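PDB 3V68: DUF2666 domain-containing protein from Pyrococcus furiosus, which is of unknown biochemical function but, as a member of the DUF2666 family, probably binds double-stranded DNA. Local coordinates for residues A[31-36]-A[137-142]; A[69-74]-A[203-208]; A[112-117]-A[228-233]; A[146-151]-A[171-176]. All blocks are in the same frame, centred on the assembly; numbering follows the deposited sequence.

Contact 1: residues A[31-36]-A[137-142]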
loop_
_atom_site.group_PDB
_atom_site.type_symbol
_atom_site.label_atom_id
_atom_site.label_comp_id
_atom_site.label_asym_id
_atom_site.label_seq_id
_atom_site.Cartn_x
_atom_site.Cartn_y
_atom_site.Cartn_z
ATOM N N MET A 31 -15.639 -0.629 2.604
ATOM C CA MET A 31 -15.052 -1.067 3.868
ATOM C C MET A 31 -14.277 -2.376 3.720
ATOM O O MET A 31 -13.222 -2.546 4.332
ATOM C CB MET A 31 -16.121 -1.169 4.959
ATOM C CG MET A 31 -16.628 0.187 5.428
ATOM S SD MET A 31 -15.303 1.256 6.024
ATOM C CE MET A 31 -14.818 0.376 7.509
ATOM N N PHE A 32 -14.796 -3.285 2.896
ATOM C CA PHE A 32 -14.098 -4.530 2.571
ATOM C C PHE A 32 -12.763 -4.240 1.879
ATOM O O PHE A 32 -11.718 -4.763 2.289
ATOM C CB PHE A 32 -14.969 -5.424 1.683
ATOM C CG PHE A 32 -14.226 -6.590 1.074
ATOM C CD1 PHE A 32 -13.997 -7.748 1.809
ATOM C CD2 PHE A 32 -13.749 -6.521 -0.233
ATOM C CE1 PHE A 32 -13.307 -8.829 1.242
ATOM C CE2 PHE A 32 -13.055 -7.596 -0.802
ATOM C CZ PHE A 32 -12.841 -8.748 -0.066
ATOM N N LEU A 33 -12.796 -3.391 0.853
ATOM C CA LEU A 33 -11.580 -3.072 0.111
ATOM C C LEU A 33 -10.566 -2.325 0.972
ATOM O O LEU A 33 -9.358 -2.524 0.827
ATOM C CB LEU A 33 -11.904 -2.263 -1.144
ATOM C CG LEU A 33 -12.698 -2.968 -2.249
ATOM C CD1 LEU A 33 -13.105 -1.946 -3.301
ATOM C CD2 LEU A 33 -11.906 -4.119 -2.860
ATOM N N SER A 34 -11.074 -1.479 1.867
ATOM C CA SER A 34 -10.256 -0.760 2.842
ATOM C C SER A 34 -9.506 -1.744 3.730
ATOM O O SER A 34 -8.292 -1.641 3.903
ATOM C CB SER A 34 -11.138 0.140 3.710
ATOM O OG SER A 34 -11.629 1.242 2.972
ATOM N N ARG A 35 -10.241 -2.704 4.281
ATOM C CA ARG A 35 -9.652 -3.733 5.130
ATOM C C ARG A 35 -8.671 -4.634 4.375
ATOM O O ARG A 35 -7.608 -4.975 4.901
ATOM C CB ARG A 35 -10.753 -4.516 5.846
ATOM C CG ARG A 35 -11.402 -3.676 6.948
ATOM C CD ARG A 35 -12.700 -4.283 7.477
ATOM N NE ARG A 35 -12.568 -5.663 7.951
ATOM C CZ ARG A 35 -12.004 -6.024 9.104
ATOM N NH1 ARG A 35 -11.493 -5.114 9.925
ATOM N NH2 ARG A 35 -11.960 -7.305 9.440
ATOM N N VAL A 36 -8.996 -4.983 3.131
ATOM C CA VAL A 36 -8.064 -5.743 2.302
ATOM C C VAL A 36 -6.763 -4.963 2.095
ATOM O O VAL A 36 -5.674 -5.507 2.289
ATOM C CB VAL A 36 -8.704 -6.139 0.953
ATOM C CG1 VAL A 36 -7.658 -6.662 -0.019
ATOM C CG2 VAL A 36 -9.797 -7.182 1.169
ATOM N N ILE A 137 -2.889 -17.187 -1.582
ATOM C CA ILE A 137 -3.482 -15.859 -1.484
ATOM C C ILE A 137 -4.631 -15.841 -2.484
ATOM O O ILE A 137 -4.474 -16.301 -3.614
ATOM C CB ILE A 137 -2.473 -14.741 -1.863
ATOM C CG1 ILE A 137 -1.133 -14.905 -1.119
ATOM C CG2 ILE A 137 -3.098 -13.350 -1.661
ATOM C CD1 ILE A 137 -1.195 -14.729 0.390
ATOM N N ASN A 138 -5.783 -15.317 -2.075
ATOM C CA ASN A 138 -6.949 -15.265 -2.956
ATOM C C ASN A 138 -7.760 -13.977 -2.817
ATOM O O ASN A 138 -8.416 -13.757 -1.796
ATOM C CB ASN A 138 -7.838 -16.501 -2.730
ATOM C CG ASN A 138 -9.224 -16.351 -3.331
ATOM O OD1 ASN A 138 -9.387 -15.848 -4.444
ATOM N ND2 ASN A 138 -10.238 -16.785 -2.585
ATOM N N PHE A 139 -7.696 -13.128 -3.842
ATOM C CA PHE A 139 -8.609 -11.996 -3.982
ATOM C C PHE A 139 -9.464 -12.225 -5.216
ATOM O O PHE A 139 -8.955 -12.249 -6.336
ATOM C CB PHE A 139 -7.855 -10.664 -4.107
ATOM C CG PHE A 139 -8.759 -9.457 -4.232
ATOM C CD1 PHE A 139 -9.184 -8.780 -3.098
ATOM C CD2 PHE A 139 -9.192 -9.006 -5.481
ATOM C CE1 PHE A 139 -10.015 -7.669 -3.193
ATOM C CE2 PHE A 139 -10.032 -7.897 -5.593
ATOM C CZ PHE A 139 -10.447 -7.226 -4.440
ATOM N N THR A 140 -10.766 -12.378 -5.008
ATOM C CA THR A 140 -11.690 -12.619 -6.108
ATOM C C THR A 140 -12.837 -11.631 -6.017
ATOM O O THR A 140 -13.494 -11.522 -4.978
ATOM C CB THR A 140 -12.214 -14.077 -6.099
ATOM O OG1 THR A 140 -11.119 -14.976 -6.290
ATOM C CG2 THR A 140 -13.230 -14.302 -7.210
ATOM N N ALA A 141 -13.052 -10.898 -7.105
ATOM C CA ALA A 141 -14.106 -9.901 -7.171
ATOM C C ALA A 141 -14.863 -9.993 -8.480
ATOM O O ALA A 141 -14.262 -9.978 -9.556
ATOM C CB ALA A 141 -13.523 -8.500 -7.000
ATOM N N ARG A 142 -16.184 -10.109 -8.381
ATOM C CA ARG A 142 -17.056 -9.876 -9.522
ATOM C C ARG A 142 -18.288 -9.107 -9.064
ATOM O O ARG A 142 -19.066 -9.588 -8.234
ATOM C CB ARG A 142 -17.450 -11.180 -10.218
ATOM C CG ARG A 142 -18.003 -10.966 -11.638
ATOM C CD ARG A 142 -19.502 -10.662 -11.646
ATOM N NE ARG A 142 -19.954 -10.142 -12.936
ATOM C CZ ARG A 142 -21.218 -10.136 -13.352
ATOM N NH1 ARG A 142 -22.185 -10.630 -12.587
ATOM N NH2 ARG A 142 -21.518 -9.636 -14.544
#

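Contact 2: residues A[69-74]-A[203-208]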
loop_
_atom_site.group_PDB
_atom_site.type_symbol
_atom_site.label_atom_id
_atom_site.label_comp_id
_atom_site.label_asym_id
_atom_site.label_seq_id
_atom_site.Cartn_x
_atom_site.Cartn_y
_atom_site.Cartn_z
ATOM N N LYS A 69 9.708 14.689 9.518
ATOM C CA LYS A 69 9.725 13.310 9.038
ATOM C C LYS A 69 9.686 13.260 7.514
ATOM O O LYS A 69 10.413 12.481 6.897
ATOM C CB LYS A 69 8.575 12.502 9.639
ATOM C CG LYS A 69 8.738 12.213 11.123
ATOM C CD LYS A 69 7.582 11.391 11.651
ATOM C CE LYS A 69 7.826 10.958 13.085
ATOM N NZ LYS A 69 6.635 10.253 13.637
ATOM N N LEU A 70 8.841 14.098 6.916
ATOM C CA LEU A 70 8.750 14.189 5.459
ATOM C C LEU A 70 10.074 14.627 4.832
ATOM O O LEU A 70 10.526 14.040 3.851
ATOM C CB LEU A 70 7.602 15.111 5.033
ATOM C CG LEU A 70 6.188 14.635 5.376
ATOM C CD1 LEU A 70 5.163 15.690 5.002
ATOM C CD2 LEU A 70 5.859 13.317 4.691
ATOM N N LYS A 71 10.700 15.649 5.412
ATOM C CA LYS A 71 12.018 16.089 4.959
ATOM C C LYS A 71 13.049 14.956 5.070
ATOM O O LYS A 71 13.875 14.773 4.173
ATOM C CB LYS A 71 12.470 17.329 5.739
ATOM C CG LYS A 71 13.802 17.932 5.274
ATOM C CD LYS A 71 13.638 18.829 4.049
ATOM C CE LYS A 71 14.954 19.479 3.630
ATOM N NZ LYS A 71 15.529 20.368 4.683
ATOM N N ALA A 72 12.986 14.185 6.152
ATOM C CA ALA A 72 13.899 13.060 6.333
ATOM C C ALA A 72 13.668 11.982 5.275
ATOM O O ALA A 72 14.615 11.457 4.708
ATOM C CB ALA A 72 13.767 12.478 7.727
ATOM N N LEU A 73 12.404 11.676 4.994
ATOM C CA LEU A 73 12.073 10.610 4.048
ATOM C C LEU A 73 12.537 10.874 2.612
ATOM O O LEU A 73 12.806 9.928 1.860
ATOM C CB LEU A 73 10.572 10.305 4.082
ATOM C CG LEU A 73 10.062 9.508 5.291
ATOM C CD1 LEU A 73 8.545 9.620 5.399
ATOM C CD2 LEU A 73 10.484 8.039 5.243
ATOM N N ILE A 74 12.638 12.149 2.239
ATOM C CA ILE A 74 13.084 12.529 0.895
ATOM C C ILE A 74 14.587 12.839 0.833
ATOM O O ILE A 74 15.112 13.152 -0.236
ATOM C CB ILE A 74 12.272 13.732 0.321
ATOM C CG1 ILE A 74 12.501 15.004 1.147
ATOM C CG2 ILE A 74 10.783 13.397 0.241
ATOM C CD1 ILE A 74 12.013 16.279 0.468
ATOM N N GLU A 203 10.144 24.894 3.937
ATOM C CA GLU A 203 9.079 25.892 3.851
ATOM C C GLU A 203 7.892 25.384 3.032
ATOM O O GLU A 203 6.739 25.566 3.427
ATOM C CB GLU A 203 9.593 27.238 3.305
ATOM C CG GLU A 203 10.372 27.178 1.987
ATOM C CD GLU A 203 11.885 27.154 2.175
ATOM O OE1 GLU A 203 12.587 27.775 1.347
ATOM O OE2 GLU A 203 12.377 26.524 3.140
ATOM N N GLU A 204 8.185 24.726 1.913
ATOM C CA GLU A 204 7.150 24.220 1.013
ATOM C C GLU A 204 6.465 22.965 1.556
ATOM O O GLU A 204 5.267 22.762 1.332
ATOM C CB GLU A 204 7.725 23.959 -0.375
ATOM C CG GLU A 204 6.662 23.884 -1.449
ATOM C CD GLU A 204 7.213 24.022 -2.851
ATOM O OE1 GLU A 204 6.493 24.579 -3.706
ATOM O OE2 GLU A 204 8.356 23.581 -3.102
ATOM N N ILE A 205 7.229 22.129 2.257
ATOM C CA ILE A 205 6.671 20.980 2.975
ATOM C C ILE A 205 5.637 21.454 4.003
ATOM O O ILE A 205 4.535 20.908 4.089
ATOM C CB ILE A 205 7.786 20.126 3.646
ATOM C CG1 ILE A 205 8.652 19.448 2.573
ATOM C CG2 ILE A 205 7.186 19.080 4.600
ATOM C CD1 ILE A 205 9.913 18.762 3.100
ATOM N N LYS A 206 5.996 22.485 4.767
ATOM C CA LYS A 206 5.083 23.098 5.725
ATOM C C LYS A 206 3.792 23.561 5.042
ATOM O O LYS A 206 2.694 23.284 5.513
ATOM C CB LYS A 206 5.774 24.280 6.415
ATOM C CG LYS A 206 5.038 24.831 7.629
ATOM C CD LYS A 206 5.779 26.022 8.246
ATOM C CE LYS A 206 7.134 25.626 8.833
ATOM N NZ LYS A 206 7.887 26.810 9.353
ATOM N N GLU A 207 3.938 24.252 3.916
ATOM C CA GLU A 207 2.793 24.755 3.169
ATOM C C GLU A 207 1.876 23.648 2.648
ATOM O O GLU A 207 0.651 23.756 2.742
ATOM C CB GLU A 207 3.263 25.638 2.012
ATOM C CG GLU A 207 3.800 26.989 2.464
ATOM C CD GLU A 207 4.737 27.632 1.455
ATOM O OE1 GLU A 207 4.900 27.096 0.339
ATOM O OE2 GLU A 207 5.323 28.684 1.789
ATOM N N ILE A 208 2.464 22.584 2.106
ATOM C CA ILE A 208 1.640 21.530 1.521
ATOM C C ILE A 208 0.930 20.684 2.584
ATOM O O ILE A 208 -0.202 20.243 2.380
ATOM C CB ILE A 208 2.394 20.673 0.453
ATOM C CG1 ILE A 208 1.377 19.997 -0.485
ATOM C CG2 ILE A 208 3.371 19.678 1.094
ATOM C CD1 ILE A 208 1.977 19.156 -1.607
#

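Contact 3: residues A[112-117]-A[228-233]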
loop_
_atom_site.group_PDB
_atom_site.type_symbol
_atom_site.label_atom_id
_atom_site.label_comp_id
_atom_site.label_asym_id
_atom_site.label_seq_id
_atom_site.Cartn_x
_atom_site.Cartn_y
_atom_site.Cartn_z
ATOM N N ASN A 112 0.705 6.723 11.580
ATOM C CA ASN A 112 0.133 7.333 12.778
ATOM C C ASN A 112 0.121 8.863 12.742
ATOM O O ASN A 112 -0.395 9.498 13.663
ATOM C CB ASN A 112 0.838 6.822 14.043
ATOM C CG ASN A 112 0.652 5.329 14.256
ATOM O OD1 ASN A 112 -0.448 4.794 14.103
ATOM N ND2 ASN A 112 1.733 4.652 14.624
ATOM N N GLU A 113 0.681 9.441 11.676
ATOM C CA GLU A 113 0.740 10.900 11.482
ATOM C C GLU A 113 -0.307 11.386 10.472
ATOM O O GLU A 113 -0.739 12.541 10.513
ATOM C CB GLU A 113 2.130 11.324 10.989
ATOM C CG GLU A 113 3.306 10.949 11.898
ATOM C CD GLU A 113 3.729 12.068 12.836
ATOM O OE1 GLU A 113 3.393 13.244 12.577
ATOM O OE2 GLU A 113 4.416 11.769 13.833
ATOM N N LEU A 114 -0.694 10.498 9.557
ATOM C CA LEU A 114 -1.587 10.833 8.446
ATOM C C LEU A 114 -2.585 9.704 8.192
ATOM O O LEU A 114 -2.336 8.564 8.589
ATOM C CB LEU A 114 -0.767 11.084 7.176
ATOM C CG LEU A 114 0.072 12.358 7.060
ATOM C CD1 LEU A 114 1.055 12.211 5.920
ATOM C CD2 LEU A 114 -0.811 13.583 6.848
ATOM N N PRO A 115 -3.720 10.009 7.527
ATOM C CA PRO A 115 -4.646 8.941 7.163
ATOM C C PRO A 115 -4.114 8.139 5.968
ATOM O O PRO A 115 -4.516 8.356 4.818
ATOM C CB PRO A 115 -5.936 9.695 6.821
ATOM C CG PRO A 115 -5.465 11.024 6.335
ATOM C CD PRO A 115 -4.234 11.338 7.139
ATOM N N ILE A 116 -3.192 7.230 6.269
ATOM C CA ILE A 116 -2.528 6.395 5.272
ATOM C C ILE A 116 -3.314 5.100 5.074
ATOM O O ILE A 116 -3.716 4.764 3.955
ATOM C CB ILE A 116 -1.069 6.076 5.705
ATOM C CG1 ILE A 116 -0.231 7.362 5.857
ATOM C CG2 ILE A 116 -0.417 5.081 4.746
ATOM C CD1 ILE A 116 -0.261 8.307 4.644
ATOM N N GLU A 117 -3.527 4.374 6.168
ATOM C CA GLU A 117 -4.434 3.239 6.150
ATOM C C GLU A 117 -5.853 3.747 5.935
ATOM O O GLU A 117 -6.205 4.848 6.361
ATOM C CB GLU A 117 -4.342 2.445 7.455
ATOM C CG GLU A 117 -2.993 1.751 7.635
ATOM C CD GLU A 117 -2.936 0.858 8.860
ATOM O OE1 GLU A 117 -3.229 1.337 9.980
ATOM O OE2 GLU A 117 -2.583 -0.327 8.709
ATOM N N GLU A 228 -2.075 12.162 -2.524
ATOM C CA GLU A 228 -1.741 13.211 -3.483
ATOM C C GLU A 228 -0.691 14.169 -2.928
ATOM O O GLU A 228 0.263 14.522 -3.629
ATOM C CB GLU A 228 -2.995 13.966 -3.934
ATOM C CG GLU A 228 -2.746 15.013 -5.034
ATOM C CD GLU A 228 -2.224 14.436 -6.343
ATOM O OE1 GLU A 228 -2.370 13.221 -6.589
ATOM O OE2 GLU A 228 -1.680 15.220 -7.150
ATOM N N MET A 229 -0.857 14.575 -1.668
ATOM C CA MET A 229 0.108 15.459 -1.006
ATOM C C MET A 229 1.499 14.826 -0.994
ATOM O O MET A 229 2.490 15.463 -1.361
ATOM C CB MET A 229 -0.351 15.794 0.416
ATOM C CG MET A 229 0.589 16.722 1.185
ATOM S SD MET A 229 1.921 15.868 2.052
ATOM C CE MET A 229 1.048 15.193 3.458
ATOM N N LEU A 230 1.557 13.560 -0.595
ATOM C CA LEU A 230 2.815 12.808 -0.572
ATOM C C LEU A 230 3.452 12.644 -1.954
ATOM O O LEU A 230 4.675 12.691 -2.079
ATOM C CB LEU A 230 2.620 11.447 0.100
ATOM C CG LEU A 230 2.293 11.497 1.594
ATOM C CD1 LEU A 230 1.886 10.124 2.073
ATOM C CD2 LEU A 230 3.436 12.067 2.434
ATOM N N SER A 231 2.627 12.488 -2.988
ATOM C CA SER A 231 3.140 12.325 -4.353
ATOM C C SER A 231 3.949 13.539 -4.818
ATOM O O SER A 231 4.875 13.402 -5.627
ATOM C CB SER A 231 2.002 12.027 -5.334
ATOM O OG SER A 231 1.359 13.214 -5.754
ATOM N N LYS A 232 3.611 14.717 -4.296
ATOM C CA LYS A 232 4.307 15.951 -4.672
ATOM C C LYS A 232 5.732 15.989 -4.122
ATOM O O LYS A 232 6.569 16.753 -4.602
ATOM C CB LYS A 232 3.524 17.193 -4.226
ATOM C CG LYS A 232 2.122 17.319 -4.813
ATOM C CD LYS A 232 2.116 17.250 -6.342
ATOM C CE LYS A 232 0.728 17.517 -6.902
ATOM N NZ LYS A 232 0.618 17.091 -8.333
ATOM N N LEU A 233 5.984 15.170 -3.102
ATOM C CA LEU A 233 7.319 15.001 -2.530
ATOM C C LEU A 233 8.036 13.778 -3.105
ATOM O O LEU A 233 9.176 13.486 -2.729
ATOM C CB LEU A 233 7.224 14.864 -1.006
ATOM C CG LEU A 233 7.045 16.115 -0.139
ATOM C CD1 LEU A 233 5.648 16.704 -0.274
ATOM C CD2 LEU A 233 7.332 15.767 1.313
#

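Contact 4: residues A[146-151]-A[171-176]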
loop_
_atom_site.group_PDB
_atom_site.type_symbol
_atom_site.label_atom_id
_atom_site.label_comp_id
_atom_site.label_asym_id
_atom_site.label_seq_id
_atom_site.Cartn_x
_atom_site.Cartn_y
_atom_site.Cartn_z
ATOM N N TRP A 146 -17.278 -5.176 -13.255
ATOM C CA TRP A 146 -15.968 -5.215 -12.604
ATOM C C TRP A 146 -15.594 -6.627 -12.158
ATOM O O TRP A 146 -16.265 -7.223 -11.310
ATOM C CB TRP A 146 -15.941 -4.246 -11.409
ATOM C CG TRP A 146 -14.669 -4.278 -10.598
ATOM C CD1 TRP A 146 -13.403 -4.035 -11.048
ATOM C CD2 TRP A 146 -14.553 -4.542 -9.193
ATOM N NE1 TRP A 146 -12.504 -4.145 -10.011
ATOM C CE2 TRP A 146 -13.182 -4.458 -8.864
ATOM C CE3 TRP A 146 -15.474 -4.852 -8.182
ATOM C CZ2 TRP A 146 -12.708 -4.667 -7.562
ATOM C CZ3 TRP A 146 -15.003 -5.063 -6.887
ATOM C CH2 TRP A 146 -13.630 -4.964 -6.591
ATOM N N ILE A 147 -14.516 -7.153 -12.736
ATOM C CA ILE A 147 -13.993 -8.460 -12.354
ATOM C C ILE A 147 -12.478 -8.423 -12.156
ATOM O O ILE A 147 -11.738 -7.956 -13.027
ATOM C CB ILE A 147 -14.385 -9.578 -13.368
ATOM C CG1 ILE A 147 -13.809 -10.928 -12.922
ATOM C CG2 ILE A 147 -13.945 -9.223 -14.788
ATOM C CD1 ILE A 147 -14.555 -12.126 -13.469
ATOM N N VAL A 148 -12.037 -8.900 -10.994
ATOM C CA VAL A 148 -10.617 -9.027 -10.675
ATOM C C VAL A 148 -10.381 -10.375 -10.004
ATOM O O VAL A 148 -11.059 -10.735 -9.037
ATOM C CB VAL A 148 -10.115 -7.887 -9.731
ATOM C CG1 VAL A 148 -8.702 -8.188 -9.216
ATOM C CG2 VAL A 148 -10.128 -6.547 -10.442
ATOM N N VAL A 149 -9.429 -11.130 -10.531
ATOM C CA VAL A 149 -9.019 -12.373 -9.900
ATOM C C VAL A 149 -7.511 -12.322 -9.733
ATOM O O VAL A 149 -6.765 -12.351 -10.714
ATOM C CB VAL A 149 -9.458 -13.605 -10.716
ATOM C CG1 VAL A 149 -8.878 -14.877 -10.127
ATOM C CG2 VAL A 149 -10.981 -13.688 -10.784
ATOM N N LYS A 150 -7.072 -12.220 -8.482
ATOM C CA LYS A 150 -5.651 -12.161 -8.165
ATOM C C LYS A 150 -5.367 -13.195 -7.091
ATOM O O LYS A 150 -5.601 -12.966 -5.897
ATOM C CB LYS A 150 -5.242 -10.744 -7.740
ATOM C CG LYS A 150 -5.227 -9.753 -8.904
ATOM C CD LYS A 150 -4.899 -8.325 -8.488
ATOM C CE LYS A 150 -4.841 -7.420 -9.721
ATOM N NZ LYS A 150 -4.415 -6.024 -9.414
ATOM N N ARG A 151 -4.902 -14.359 -7.530
ATOM C CA ARG A 151 -4.687 -15.469 -6.616
ATOM C C ARG A 151 -3.555 -16.392 -7.051
ATOM O O ARG A 151 -3.169 -16.417 -8.224
ATOM C CB ARG A 151 -5.987 -16.262 -6.409
ATOM C CG ARG A 151 -6.543 -16.907 -7.658
ATOM C CD ARG A 151 -7.983 -17.355 -7.463
ATOM N NE ARG A 151 -8.537 -17.903 -8.699
ATOM C CZ ARG A 151 -9.835 -17.975 -8.987
ATOM N NH1 ARG A 151 -10.745 -17.517 -8.133
ATOM N NH2 ARG A 151 -10.224 -18.492 -10.146
ATOM N N ASN A 171 -3.360 -4.724 -3.329
ATOM C CA ASN A 171 -3.470 -3.416 -2.704
ATOM C C ASN A 171 -3.806 -2.342 -3.736
ATOM O O ASN A 171 -4.648 -1.481 -3.491
ATOM C CB ASN A 171 -2.175 -3.060 -1.972
ATOM C CG ASN A 171 -2.266 -1.738 -1.243
ATOM O OD1 ASN A 171 -1.480 -0.812 -1.495
ATOM N ND2 ASN A 171 -3.220 -1.635 -0.332
ATOM N N GLU A 172 -3.152 -2.410 -4.892
ATOM C CA GLU A 172 -3.402 -1.453 -5.968
ATOM C C GLU A 172 -4.844 -1.507 -6.449
ATOM O O GLU A 172 -5.454 -0.472 -6.678
ATOM C CB GLU A 172 -2.416 -1.664 -7.116
ATOM C CG GLU A 172 -1.035 -1.132 -6.779
ATOM C CD GLU A 172 0.058 -1.695 -7.659
ATOM O OE1 GLU A 172 -0.190 -2.696 -8.369
ATOM O OE2 GLU A 172 1.173 -1.126 -7.622
ATOM N N THR A 173 -5.395 -2.712 -6.564
ATOM C CA THR A 173 -6.800 -2.866 -6.937
ATOM C C THR A 173 -7.704 -2.193 -5.910
ATOM O O THR A 173 -8.626 -1.448 -6.268
ATOM C CB THR A 173 -7.179 -4.348 -7.082
ATOM O OG1 THR A 173 -6.556 -4.873 -8.259
ATOM C CG2 THR A 173 -8.704 -4.539 -7.179
ATOM N N ALA A 174 -7.427 -2.454 -4.636
ATOM C CA ALA A 174 -8.224 -1.880 -3.561
ATOM C C ALA A 174 -8.184 -0.358 -3.590
ATOM O O ALA A 174 -9.224 0.287 -3.543
ATOM C CB ALA A 174 -7.769 -2.409 -2.202
ATOM N N VAL A 175 -6.982 0.203 -3.684
ATOM C CA VAL A 175 -6.799 1.655 -3.735
ATOM C C VAL A 175 -7.488 2.261 -4.964
ATOM O O VAL A 175 -8.147 3.298 -4.865
ATOM C CB VAL A 175 -5.294 2.042 -3.676
ATOM C CG1 VAL A 175 -5.103 3.546 -3.852
ATOM C CG2 VAL A 175 -4.691 1.606 -2.355
ATOM N N ASN A 176 -7.362 1.598 -6.110
ATOM C CA ASN A 176 -8.008 2.067 -7.336
ATOM C C ASN A 176 -9.534 2.075 -7.218
ATOM O O ASN A 176 -10.195 3.016 -7.661
ATOM C CB ASN A 176 -7.570 1.215 -8.534
ATOM C CG ASN A 176 -8.273 1.608 -9.825
ATOM O OD1 ASN A 176 -8.291 2.776 -10.205
ATOM N ND2 ASN A 176 -8.847 0.628 -10.504
#

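Contact 1: residues A[31-36]-A[137-142]
Helix segment 31-36 runs nearly antiparallel to strand segment 137-142, at 158° and with 12.1 Å between the segment axes; the nearest backbone approach joins Val-36 and Phe-139, with CA atoms 8.9 Å apart. Much of that gap is filled by Phe-139, which every contact across it involves. Phe-139 stands out from the strand with CG anti to its backbone N (chi1 -179°), which carries the ring up to three residues of the helix. Leu-33 meets the rim of this ring, its CD2 lying in the ring plane 3.8 Å from Phe-139 CZ. Val-36 comes in at a slant through CG1, 4.0 Å from Phe-139 CD1. The third neighbour is Phe-32, whose CE2 approaches Phe-139 CE1 to 3.9 Å in an oblique ring meeting. This is helix-on-sheet packing: helix 26-43 lies against the four-stranded antiparallel sheet at one of its two central strands, with every touching residue buried. Val-36 does double duty, since its CG2 also sits 3.6 Å above the plane of the Phe-32 ring, toward the rim. On the strand, Thr-140 OG1 donates a hydrogen bond of 2.7 Å to Asn-138 OD1, in the carbonyl plane, while Asn-138 ND2 turns to Glu-7 on strand 5-12.

Contact 2: residues A[69-74]-A[203-208]
In Ile-205 the CG2 methyl lies anti to the backbone N and CG1 beside it (chi1 -67°), dividing the side chain into two arms that touch different residues of segment 69-74. Ile-205 CG2 lies 4.0 Å from both CB and CD1 of Leu-70, and the two side chains cross at a slant. The longer arm, extended at chi2 (171°), brings Ile-205 CD1 to 3.9 Å from Lys-71 CA. Lys-71 crosses this isoleucine at about a right angle: a bend at chi2 (81°) sets its CD 3.8 Å from Ile-205 CD1. The lysine thus contributes the aliphatic part of its chain, while NZ forms a long, weak ion pair with Glu-202. Ile-74 meets the same isoleucine tip to tip, its CD1 4.2 Å from Ile-205 CD1. No hydrogen bond links the segments, and contact between them is apolar throughout, partly buried and bordered by Lys-71. The arrangement joins helix 66-73 to helix 202-213, with Leu-70 also reaching Leu-110 of helix 91-110 and Leu-230 of helix 219-231, and Ile-208 resting on Met-229 of the latter helix.

Contact 3: residues A[112-117]-A[228-233]
Leu-114 and Ile-116 project from the chain that follows helix 91-110 and meet Met-229 and Leu-230, near the C-terminal end of helix 219-231. The tight part is made of methyl groups alone. Leu-230 CD1 lies 3.8 Å from Ile-116 CD1, and its other methyl, CD2, is 4.2 Å from Leu-114 CD1. Less certain is Met-229, modelled in two conformers: in the one described here, bends at chi2 (-87°) and chi3 (-76°) bring its CE to 3.9 Å from Leu-114 CD1, the side chains crossing at about a right angle. Pro-115, the centre of an inverse gamma turn, touches Phe-212 of helix 202-213, as does Leu-114. The polar side of the helix end contrasts with this buried patch. Exposed Ser-231 sends OG back to Glu-228 O, a 2.7 Å hydrogen bond with the donor tilted 19° from the carbonyl plane. Lys-232 NZ and Glu-228 OE2 form a salt bridge at 3.2 Å, in which the hydrogen bond is weak. Arg-227 and Arg-223 hydrogen-bond the backbone oxygens of Ile-116 and Glu-117, respectively. With no hydrogen bond directly between the segments, their mutual hold rests on dispersion and the exclusion of water from four buried side chains.

Contact 4: residues A[146-151]-A[171-176]
Strand segment 146-151 and helix segment 171-176 run almost antiparallel, at 156° with their axes 10.7 Å apart. They form a helix-on-sheet layer in which helix 160-181 packs on an outermost strand of the antiparallel sheet. Trp-146, Val-148 and Lys-150, the alternate residues that point to the helix, all converge on one residue, Thr-173. Thr-173 CG2, anti to the backbone N, sits at the edge of the Trp-146 ring, near its plane, 4.0 Å from Trp-146 CZ2 and 4.1 Å from Val-148 CG2. Val-148 and Thr-173 meet tip to tip, and Val-148 CG1 also touches Thr-173 OG1. Trp-146 is further fixed by a cation-pi contact with Lys-177 and an edge-to-face meeting with Phe-181, both farther along the same helix. The hydroxyl serves the lysine as well, whose chain, extended beyond CG, crosses Thr-173 at a slant and brings its ammonium to OG1. A second hydroxyl, that of Ser-169 one turn earlier, also binds this ammonium. Glu-172 OE1, 5.5 Å from Lys-150 NZ, may add some electrostatic attraction without touching. The direct bond is short: Lys-150 NZ donates to Thr-173 OG1 at 2.7 Å.

The contacts form two pairs on opposite sides of the chain's centre. Contacts 1 and 4, with centres about 7 Å apart, share the antiparallel sheet: strands 136-143 and 146-153 are hydrogen-bonded neighbours, covered by helices 26-43 and 160-181. Contacts 2 and 3, with centres about 11 Å apart, belong to the helical side, where a Lys-69 to Glu-113 salt bridge ties them together. Centres of contacts 1 and 2 are about 33 Å apart. Along the chain, contacts 1, 2 and 3 interlace; contact 4 follows contact 1 and falls between the two segments of both contact 2 and contact 3. Contacts 1 to 3 each join the N-terminal and C-terminal DUF2666 regions, consistent with the two packing together in one compact chain; contact 4 stays within the second.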